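Long-range contacts in racemase, putative (Roseobacter denitrificans, PDB 3TCS), which binds magnesium and D-alanine in a TIM-barrel domain of the mandelate racemase/muconate lactonizing enzyme type, and may act as a racemase or hydro-lyase: residues Thr185-Arg193 / Val218-Phe227; Leu313-Arg323 / Ala361-Val371. One frame throughout, in Å; residues are numbered along the deposited sequence.

Contact 1: residues Thr185-Arg193 / Val218-Phe227; sequences TEEIIPTMR and VGHMLQDHGF
I189 meets the helix of 218-224 with both of its branches. Its CD1 pushes against L222 CD2 at 3.5 Å and lies across M221 CB, while CG2, anti to the backbone N, turns the other way to H225 and F227. F227 brings its ring edge up to the backbone, CE1 standing 3.5 Å from I189 O, and L222 CD2 covers one face of that ring. On the outer side P190 lays its CA over one face of the H225 imidazole, with CB 3.6 Å from NE2. That ring is fixed in rotation by the last turn of the preceding helix: H225 ND1 donates to M221 O, which lies in the ring plane (3.0 Å, 172°).

R193 supplies the polar link. Its chain leaves anti to the backbone N (chi1 177°) and then folds at chi2 and chi3, bringing NE to H225 O at 3.0 Å with the oxygen in the guanidinium plane; NH2 adds a weak bond to the same oxygen, and a water joins NH2 to G226 O. NH1 turns to the carbonyls of G197 and V200. A leucine in its place would probably leave H225 O without its side-chain donor and the end of helix 218-224 less firmly tied to its neighbour.

H225 O is presented by a Schellman motif, in which G226, with positive phi, is the C-prime residue, F227 N returns to L222 O (3.0 Å) and G226 N to Q223 O. Such an exit leads the chain from helix 212-224 into strand 229-231. The two helices run nearly parallel, 15° apart, as successive outer helices of a beta/alpha barrel do; F227 and L222 reach inward to strand 201-205, and M192 packs on helix 147-161.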
loop_
_atom_site.group_PDB
_atom_site.type_symbol
_atom_site.label_atom_id
_atom_site.label_comp_id
_atom_site.label_asym_id
_atom_site.label_seq_id
_atom_site.Cartn_x
_atom_site.Cartn_y
_atom_site.Cartn_z
ATOM N N THR B 185 -3.294 -31.601 1.895
ATOM C CA THR B 185 -4.341 -31.190 0.964
ATOM C C THR B 185 -5.007 -32.390 0.297
ATOM O O THR B 185 -6.232 -32.419 0.138
ATOM C CB THR B 185 -3.784 -30.241 -0.112
ATOM O OG1 THR B 185 -3.240 -29.077 0.524
ATOM C CG2 THR B 185 -4.891 -29.810 -1.074
ATOM N N GLU B 186 -4.203 -33.377 -0.091
ATOM C CA GLU B 186 -4.726 -34.581 -0.719
ATOM C C GLU B 186 -5.701 -35.301 0.214
ATOM O O GLU B 186 -6.675 -35.902 -0.235
ATOM C CB GLU B 186 -3.586 -35.541 -1.089
ATOM C CG GLU B 186 -2.794 -35.165 -2.335
ATOM C CD GLU B 186 -1.770 -34.070 -2.101
ATOM O OE1 GLU B 186 -1.611 -33.615 -0.946
ATOM O OE2 GLU B 186 -1.111 -33.670 -3.084
ATOM N N GLU B 187 -5.439 -35.237 1.514
ATOM C CA GLU B 187 -6.301 -35.896 2.488
ATOM C C GLU B 187 -7.544 -35.093 2.864
ATOM O O GLU B 187 -8.638 -35.644 2.966
ATOM C CB GLU B 187 -5.515 -36.217 3.767
ATOM C CG GLU B 187 -6.404 -36.651 4.928
ATOM C CD GLU B 187 -5.622 -36.988 6.183
ATOM O OE1 GLU B 187 -4.532 -36.412 6.389
ATOM O OE2 GLU B 187 -6.109 -37.817 6.976
ATOM N N ILE B 188 -7.380 -33.790 3.056
ATOM C CA ILE B 188 -8.501 -32.962 3.476
ATOM C C ILE B 188 -9.655 -32.886 2.476
ATOM O O ILE B 188 -10.815 -32.799 2.878
ATOM C CB ILE B 188 -8.010 -31.529 3.848
ATOM C CG1 ILE B 188 -8.998 -30.875 4.814
ATOM C CG2 ILE B 188 -7.838 -30.684 2.596
ATOM C CD1 ILE B 188 -8.482 -29.578 5.431
ATOM N N ILE B 189 -9.354 -32.945 1.182
ATOM C CA ILE B 189 -10.406 -32.853 0.174
ATOM C C ILE B 189 -11.425 -33.990 0.274
ATOM O O ILE B 189 -12.613 -33.737 0.466
ATOM C CB ILE B 189 -9.793 -32.760 -1.243
ATOM C CG1 ILE B 189 -9.019 -31.440 -1.361
ATOM C CG2 ILE B 189 -10.882 -32.850 -2.300
ATOM C CD1 ILE B 189 -8.316 -31.240 -2.686
ATOM N N PRO B 190 -10.987 -35.257 0.146
ATOM C CA PRO B 190 -11.968 -36.340 0.256
ATOM C C PRO B 190 -12.554 -36.450 1.665
ATOM O O PRO B 190 -13.715 -36.812 1.825
ATOM C CB PRO B 190 -11.167 -37.586 -0.137
ATOM C CG PRO B 190 -9.754 -37.225 0.224
ATOM C CD PRO B 190 -9.663 -35.783 -0.227
ATOM N N THR B 191 -11.754 -36.131 2.680
ATOM C CA THR B 191 -12.225 -36.206 4.064
ATOM C C THR B 191 -13.430 -35.305 4.312
ATOM O O THR B 191 -14.387 -35.708 4.972
ATOM C CB THR B 191 -11.105 -35.833 5.073
ATOM O OG1 THR B 191 -10.076 -36.828 5.034
ATOM C CG2 THR B 191 -11.659 -35.759 6.492
ATOM N N MET B 192 -13.390 -34.082 3.797
ATOM C CA MET B 192 -14.518 -33.172 3.989
ATOM C C MET B 192 -15.780 -33.686 3.290
ATOM O O MET B 192 -16.872 -33.657 3.860
ATOM C CB MET B 192 -14.167 -31.773 3.479
ATOM C CG MET B 192 -13.199 -31.018 4.386
ATOM S SD MET B 192 -13.841 -30.863 6.071
ATOM C CE MET B 192 -15.243 -29.788 5.749
ATOM N N ARG B 193 -15.639 -34.167 2.061
ATOM C CA ARG B 193 -16.806 -34.675 1.350
ATOM C C ARG B 193 -17.377 -35.912 2.042
ATOM O O ARG B 193 -18.595 -36.056 2.182
ATOM C CB ARG B 193 -16.460 -35.014 -0.101
ATOM C CG ARG B 193 -17.636 -35.629 -0.855
ATOM C CD ARG B 193 -18.866 -34.725 -0.774
ATOM N NE ARG B 193 -18.699 -33.542 -1.609
ATOM C CZ ARG B 193 -19.438 -32.442 -1.530
ATOM N NH1 ARG B 193 -20.419 -32.341 -0.638
ATOM N NH2 ARG B 193 -19.193 -31.435 -2.360
ATOM N N VAL B 218 -4.438 -29.458 -8.076
ATOM C CA VAL B 218 -5.298 -29.430 -6.902
ATOM C C VAL B 218 -6.739 -29.185 -7.350
ATOM O O VAL B 218 -7.669 -29.764 -6.796
ATOM C CB VAL B 218 -4.856 -28.333 -5.907
ATOM C CG1 VAL B 218 -5.849 -28.235 -4.751
ATOM C CG2 VAL B 218 -3.471 -28.660 -5.369
ATOM N N GLY B 219 -6.910 -28.342 -8.367
ATOM C CA GLY B 219 -8.239 -28.047 -8.877
ATOM C C GLY B 219 -8.961 -29.299 -9.343
ATOM O O GLY B 219 -10.165 -29.458 -9.138
ATOM N N HIS B 220 -8.222 -30.198 -9.979
ATOM C CA HIS B 220 -8.804 -31.445 -10.460
ATOM C C HIS B 220 -9.286 -32.306 -9.293
ATOM O O HIS B 220 -10.325 -32.954 -9.381
ATOM C CB HIS B 220 -7.779 -32.193 -11.313
ATOM C CG HIS B 220 -7.512 -31.533 -12.631
ATOM N ND1 HIS B 220 -6.375 -31.773 -13.373
ATOM C CD2 HIS B 220 -8.245 -30.646 -13.346
ATOM C CE1 HIS B 220 -6.419 -31.061 -14.486
ATOM N NE2 HIS B 220 -7.544 -30.369 -14.495
ATOM N N MET B 221 -8.539 -32.302 -8.194
ATOM C CA MET B 221 -8.945 -33.075 -7.024
ATOM C C MET B 221 -10.228 -32.490 -6.450
ATOM O O MET B 221 -11.123 -33.222 -6.034
ATOM C CB MET B 221 -7.863 -33.050 -5.945
ATOM C CG MET B 221 -6.531 -33.627 -6.375
ATOM S SD MET B 221 -5.437 -33.838 -4.954
ATOM C CE MET B 221 -4.768 -32.203 -4.779
ATOM N N LEU B 222 -10.309 -31.162 -6.419
ATOM C CA LEU B 222 -11.493 -30.487 -5.897
ATOM C C LEU B 222 -12.707 -30.833 -6.757
ATOM O O LEU B 222 -13.770 -31.178 -6.241
ATOM C CB LEU B 222 -11.271 -28.967 -5.878
ATOM C CG LEU B 222 -10.177 -28.472 -4.923
ATOM C CD1 LEU B 222 -9.883 -26.999 -5.188
ATOM C CD2 LEU B 222 -10.616 -28.694 -3.477
ATOM N N GLN B 223 -12.550 -30.745 -8.073
ATOM C CA GLN B 223 -13.650 -31.073 -8.973
ATOM C C GLN B 223 -14.059 -32.539 -8.812
ATOM O O GLN B 223 -15.243 -32.864 -8.889
ATOM C CB GLN B 223 -13.250 -30.794 -10.424
ATOM C CG GLN B 223 -12.846 -29.349 -10.667
ATOM C CD GLN B 223 -12.444 -29.081 -12.100
ATOM O OE1 GLN B 223 -12.110 -30.005 -12.852
ATOM N NE2 GLN B 223 -12.457 -27.814 -12.485
ATOM N N ASP B 224 -13.085 -33.418 -8.577
ATOM C CA ASP B 224 -13.369 -34.847 -8.404
ATOM C C ASP B 224 -14.216 -35.130 -7.165
ATOM O O ASP B 224 -14.797 -36.208 -7.043
ATOM C CB ASP B 224 -12.077 -35.668 -8.289
ATOM C CG ASP B 224 -11.285 -35.714 -9.579
ATOM O OD1 ASP B 224 -11.860 -35.460 -10.658
ATOM O OD2 ASP B 224 -10.077 -36.025 -9.509
ATOM N N HIS B 225 -14.273 -34.182 -6.235
ATOM C CA HIS B 225 -15.072 -34.383 -5.035
ATOM C C HIS B 225 -16.178 -33.350 -4.864
ATOM O O HIS B 225 -16.658 -33.107 -3.757
ATOM C CB HIS B 225 -14.177 -34.419 -3.798
ATOM C CG HIS B 225 -13.253 -35.594 -3.777
ATOM N ND1 HIS B 225 -12.047 -35.601 -4.441
ATOM C CD2 HIS B 225 -13.394 -36.829 -3.240
ATOM C CE1 HIS B 225 -11.483 -36.790 -4.316
ATOM N NE2 HIS B 225 -12.281 -37.553 -3.591
ATOM N N GLY B 226 -16.573 -32.745 -5.976
ATOM C CA GLY B 226 -17.661 -31.788 -5.955
ATOM C C GLY B 226 -17.502 -30.450 -5.257
ATOM O O GLY B 226 -18.513 -29.816 -4.978
ATOM N N PHE B 227 -16.279 -30.019 -4.952
ATOM C CA PHE B 227 -16.103 -28.706 -4.322
ATOM C C PHE B 227 -16.585 -27.674 -5.342
ATOM O O PHE B 227 -16.496 -27.905 -6.542
ATOM C CB PHE B 227 -14.632 -28.440 -3.978
ATOM C CG PHE B 227 -14.204 -28.994 -2.648
ATOM C CD1 PHE B 227 -14.269 -30.360 -2.390
ATOM C CD2 PHE B 227 -13.707 -28.148 -1.659
ATOM C CE1 PHE B 227 -13.839 -30.878 -1.163
ATOM C CE2 PHE B 227 -13.277 -28.649 -0.434
ATOM C CZ PHE B 227 -13.343 -30.021 -0.185
HETATM O O HOH W 1 -19.651 -28.497 -3.032
#

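Contact 2: residues Leu313-Arg323 / Ala361-Val371; sequences LVTLFTMHLLR and ARVTDAPGWGV
An aromatic cluster of F317, H320 and W369 joins helix 314-322 of the barrel to the strand and loop of 361-371, whose type II' turn from P367 to G370 carries the tryptophan. F317 sets CE1 over the face of the indole, 3.3 Å from W369 CE2, although the two ring planes are inclined at 47°. Toward H320 the same indole presents its edge, a T-shaped pair with planes at 89°. The imidazole is thus sandwiched: W369 CE3 lies over one face, and V363 CG1 makes a CH-pi contact over the other, 3.7 Å from the ring centroid. H320 ND1 donates to L316 O one turn back, a bond that fixes the ring's rotation, while W369 NE1 is taken up by T109 O.

Aliphatic groups extend the contact in both directions. L316 CD2 packs on V371 CB, and L313 CD2 meets V371 CG1 at 3.7 Å. Toward the strand, M319 CB and R323 CG both bear on V363 CG2, the arginine's polar end being bound by T130 O and L133 O. Beyond the imidazole a water, weakly bonded to H320 NE2, lies 2.7 Å from A366 O and close to T364 O.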
loop_
_atom_site.group_PDB
_atom_site.type_symbol
_atom_site.label_atom_id
_atom_site.label_comp_id
_atom_site.label_asym_id
_atom_site.label_seq_id
_atom_site.Cartn_x
_atom_site.Cartn_y
_atom_site.Cartn_z
ATOM N N LEU B 313 -16.524 -6.141 13.611
ATOM C CA LEU B 313 -17.683 -5.720 12.835
ATOM C C LEU B 313 -17.600 -6.019 11.339
ATOM O O LEU B 313 -18.581 -5.852 10.623
ATOM C CB LEU B 313 -17.934 -4.224 13.033
ATOM C CG LEU B 313 -18.492 -3.826 14.400
ATOM C CD1 LEU B 313 -18.670 -2.321 14.469
ATOM C CD2 LEU B 313 -19.817 -4.526 14.611
ATOM N N VAL B 314 -16.448 -6.464 10.858
ATOM C CA VAL B 314 -16.321 -6.741 9.429
ATOM C C VAL B 314 -17.400 -7.694 8.903
ATOM O O VAL B 314 -17.922 -7.505 7.799
ATOM C CB VAL B 314 -14.904 -7.282 9.091
ATOM C CG1 VAL B 314 -14.675 -8.653 9.729
ATOM C CG2 VAL B 314 -14.709 -7.322 7.586
ATOM N N THR B 315 -17.755 -8.703 9.693
ATOM C CA THR B 315 -18.766 -9.659 9.259
ATOM C C THR B 315 -20.151 -9.014 9.172
ATOM O O THR B 315 -20.901 -9.274 8.225
ATOM C CB THR B 315 -18.795 -10.887 10.193
ATOM O OG1 THR B 315 -17.519 -11.537 10.156
ATOM C CG2 THR B 315 -19.858 -11.883 9.742
ATOM N N LEU B 316 -20.478 -8.160 10.139
ATOM C CA LEU B 316 -21.769 -7.471 10.151
ATOM C C LEU B 316 -21.878 -6.504 8.974
ATOM O O LEU B 316 -22.925 -6.416 8.325
ATOM C CB LEU B 316 -21.957 -6.699 11.461
ATOM C CG LEU B 316 -23.277 -5.937 11.640
ATOM C CD1 LEU B 316 -24.462 -6.888 11.473
ATOM C CD2 LEU B 316 -23.311 -5.285 13.024
ATOM N N PHE B 317 -20.799 -5.773 8.696
ATOM C CA PHE B 317 -20.816 -4.838 7.577
ATOM C C PHE B 317 -21.118 -5.602 6.294
ATOM O O PHE B 317 -21.854 -5.125 5.429
ATOM C CB PHE B 317 -19.466 -4.139 7.411
ATOM C CG PHE B 317 -19.045 -3.317 8.599
ATOM C CD1 PHE B 317 -19.988 -2.779 9.470
ATOM C CD2 PHE B 317 -17.700 -3.032 8.805
ATOM C CE1 PHE B 317 -19.592 -1.957 10.538
ATOM C CE2 PHE B 317 -17.291 -2.207 9.869
ATOM C CZ PHE B 317 -18.239 -1.672 10.732
ATOM N N THR B 318 -20.528 -6.788 6.179
ATOM C CA THR B 318 -20.712 -7.630 4.998
ATOM C C THR B 318 -22.152 -8.124 4.914
ATOM O O THR B 318 -22.731 -8.200 3.826
ATOM C CB THR B 318 -19.740 -8.830 5.031
ATOM O OG1 THR B 318 -18.395 -8.346 5.141
ATOM C CG2 THR B 318 -19.861 -9.655 3.759
ATOM N N MET B 319 -22.729 -8.461 6.066
ATOM C CA MET B 319 -24.116 -8.916 6.118
ATOM C C MET B 319 -25.036 -7.836 5.544
ATOM O O MET B 319 -25.929 -8.133 4.751
ATOM C CB MET B 319 -24.515 -9.232 7.565
ATOM C CG MET B 319 -23.946 -10.545 8.084
ATOM S SD MET B 319 -23.959 -10.653 9.890
ATOM C CE MET B 319 -25.712 -10.311 10.250
ATOM N N HIS B 320 -24.820 -6.582 5.937
ATOM C CA HIS B 320 -25.649 -5.495 5.423
ATOM C C HIS B 320 -25.446 -5.320 3.923
ATOM O O HIS B 320 -26.407 -5.108 3.179
ATOM C CB HIS B 320 -25.327 -4.170 6.124
ATOM C CG HIS B 320 -26.006 -3.997 7.448
ATOM N ND1 HIS B 320 -25.602 -4.658 8.588
ATOM C CD2 HIS B 320 -27.059 -3.228 7.813
ATOM C CE1 HIS B 320 -26.373 -4.302 9.599
ATOM N NE2 HIS B 320 -27.266 -3.436 9.155
ATOM N N LEU B 321 -24.196 -5.405 3.480
ATOM C CA LEU B 321 -23.894 -5.252 2.062
ATOM C C LEU B 321 -24.582 -6.341 1.239
ATOM O O LEU B 321 -25.191 -6.055 0.207
ATOM C CB LEU B 321 -22.381 -5.314 1.821
ATOM C CG LEU B 321 -21.952 -5.111 0.359
ATOM C CD1 LEU B 321 -22.148 -3.650 -0.030
ATOM C CD2 LEU B 321 -20.502 -5.511 0.175
ATOM N N LEU B 322 -24.490 -7.585 1.705
ATOM C CA LEU B 322 -25.092 -8.707 0.996
ATOM C C LEU B 322 -26.615 -8.639 0.921
ATOM O O LEU B 322 -27.218 -9.269 0.053
ATOM C CB LEU B 322 -24.649 -10.030 1.629
ATOM C CG LEU B 322 -23.185 -10.424 1.392
ATOM C CD1 LEU B 322 -22.878 -11.696 2.158
ATOM C CD2 LEU B 322 -22.930 -10.637 -0.105
ATOM N N ARG B 323 -27.235 -7.879 1.820
ATOM C CA ARG B 323 -28.689 -7.735 1.809
ATOM C C ARG B 323 -29.080 -6.601 0.869
ATOM O O ARG B 323 -30.261 -6.312 0.699
ATOM C CB ARG B 323 -29.225 -7.404 3.208
ATOM C CG ARG B 323 -29.251 -8.561 4.209
ATOM C CD ARG B 323 -30.223 -9.678 3.810
ATOM N NE ARG B 323 -31.568 -9.203 3.479
ATOM C CZ ARG B 323 -32.569 -10.004 3.122
ATOM N NH1 ARG B 323 -32.375 -11.314 3.059
ATOM N NH2 ARG B 323 -33.755 -9.500 2.801
ATOM N N ALA B 361 -27.317 -15.965 9.119
ATOM C CA ALA B 361 -27.026 -14.857 10.018
ATOM C C ALA B 361 -28.167 -13.880 9.750
ATOM O O ALA B 361 -28.875 -14.021 8.749
ATOM C CB ALA B 361 -25.687 -14.226 9.672
ATOM N N ARG B 362 -28.358 -12.890 10.614
ATOM C CA ARG B 362 -29.462 -11.964 10.403
ATOM C C ARG B 362 -29.147 -10.486 10.534
ATOM O O ARG B 362 -28.471 -10.060 11.468
ATOM C CB ARG B 362 -30.612 -12.294 11.365
ATOM C CG ARG B 362 -31.813 -11.360 11.252
ATOM C CD ARG B 362 -32.755 -11.500 12.451
ATOM N NE ARG B 362 -33.469 -12.775 12.490
ATOM C CZ ARG B 362 -34.513 -13.083 11.723
ATOM N NH1 ARG B 362 -34.981 -12.210 10.838
ATOM N NH2 ARG B 362 -35.097 -14.271 11.848
ATOM N N VAL B 363 -29.642 -9.711 9.577
ATOM C CA VAL B 363 -29.504 -8.260 9.616
ATOM C C VAL B 363 -30.856 -7.820 10.153
ATOM O O VAL B 363 -31.895 -8.121 9.554
ATOM C CB VAL B 363 -29.312 -7.646 8.212
ATOM C CG1 VAL B 363 -29.434 -6.125 8.299
ATOM C CG2 VAL B 363 -27.954 -8.031 7.655
ATOM N N THR B 364 -30.856 -7.130 11.286
ATOM C CA THR B 364 -32.103 -6.679 11.886
ATOM C C THR B 364 -32.490 -5.298 11.372
ATOM O O THR B 364 -31.761 -4.689 10.590
ATOM C CB THR B 364 -31.987 -6.629 13.417
ATOM O OG1 THR B 364 -31.166 -5.521 13.799
ATOM C CG2 THR B 364 -31.361 -7.907 13.933
ATOM N N ASP B 365 -33.644 -4.801 11.802
ATOM C CA ASP B 365 -34.081 -3.489 11.353
ATOM C C ASP B 365 -33.620 -2.376 12.287
ATOM O O ASP B 365 -34.061 -1.240 12.167
ATOM C CB ASP B 365 -35.602 -3.464 11.194
ATOM C CG ASP B 365 -36.307 -4.113 12.350
ATOM O OD1 ASP B 365 -36.225 -3.578 13.471
ATOM O OD2 ASP B 365 -36.934 -5.173 12.135
ATOM N N ALA B 366 -32.723 -2.704 13.213
ATOM C CA ALA B 366 -32.198 -1.698 14.134
ATOM C C ALA B 366 -31.468 -0.658 13.282
ATOM O O ALA B 366 -30.740 -1.013 12.357
ATOM C CB ALA B 366 -31.232 -2.344 15.131
ATOM N N PRO B 367 -31.666 0.639 13.573
ATOM C CA PRO B 367 -31.016 1.713 12.814
ATOM C C PRO B 367 -29.492 1.614 12.804
ATOM O O PRO B 367 -28.878 1.260 13.809
ATOM C CB PRO B 367 -31.508 2.977 13.521
ATOM C CG PRO B 367 -32.878 2.575 13.987
ATOM C CD PRO B 367 -32.613 1.198 14.556
ATOM N N GLY B 368 -28.889 1.936 11.665
ATOM C CA GLY B 368 -27.443 1.867 11.554
ATOM C C GLY B 368 -26.978 0.431 11.438
ATOM O O GLY B 368 -27.634 -0.386 10.796
ATOM N N TRP B 369 -25.845 0.111 12.056
ATOM C CA TRP B 369 -25.337 -1.249 11.992
ATOM C C TRP B 369 -26.158 -2.149 12.907
ATOM O O TRP B 369 -26.227 -3.357 12.696
ATOM C CB TRP B 369 -23.861 -1.290 12.391
ATOM C CG TRP B 369 -22.981 -0.537 11.440
ATOM C CD1 TRP B 369 -22.150 0.495 11.746
ATOM C CD2 TRP B 369 -22.843 -0.761 10.032
ATOM N NE1 TRP B 369 -21.501 0.935 10.618
ATOM C CE2 TRP B 369 -21.906 0.181 9.549
ATOM C CE3 TRP B 369 -23.417 -1.668 9.132
ATOM C CZ2 TRP B 369 -21.530 0.244 8.204
ATOM C CZ3 TRP B 369 -23.041 -1.606 7.788
ATOM C CH2 TRP B 369 -22.106 -0.655 7.341
ATOM N N GLY B 370 -26.785 -1.549 13.915
ATOM C CA GLY B 370 -27.609 -2.313 14.833
ATOM C C GLY B 370 -26.811 -3.046 15.891
ATOM O O GLY B 370 -27.168 -4.153 16.305
ATOM N N VAL B 371 -25.726 -2.428 16.332
ATOM C CA VAL B 371 -24.863 -3.022 17.341
ATOM C C VAL B 371 -24.372 -1.915 18.266
ATOM O O VAL B 371 -24.393 -0.740 17.900
ATOM C CB VAL B 371 -23.644 -3.713 16.681
ATOM C CG1 VAL B 371 -22.734 -2.668 16.047
ATOM C CG2 VAL B 371 -22.880 -4.539 17.711
HETATM O O HOH W 2 -29.497 -3.232 11.587
#

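Contact 1 and contact 2 illustrate two ways of covering one barrel. The former pairs successive outer helices; the latter sets a helix against the strand and loop that follow strand 332-335. They do not touch: their centres are 33 Å apart and their nearest atoms about 19 Å. Neither supplies a ligand-pocket residue. In contact 1 the side chain of L222 is about 6 Å from that of L249, which belongs to the second magnesium site, and about 9 Å from that of the magnesium ligand E231; a bound magnesium ion lies about 12 Å from it. The side chain of F227 is about 13 Å from a bound D-alanine. Contact 2 lies away from these sites.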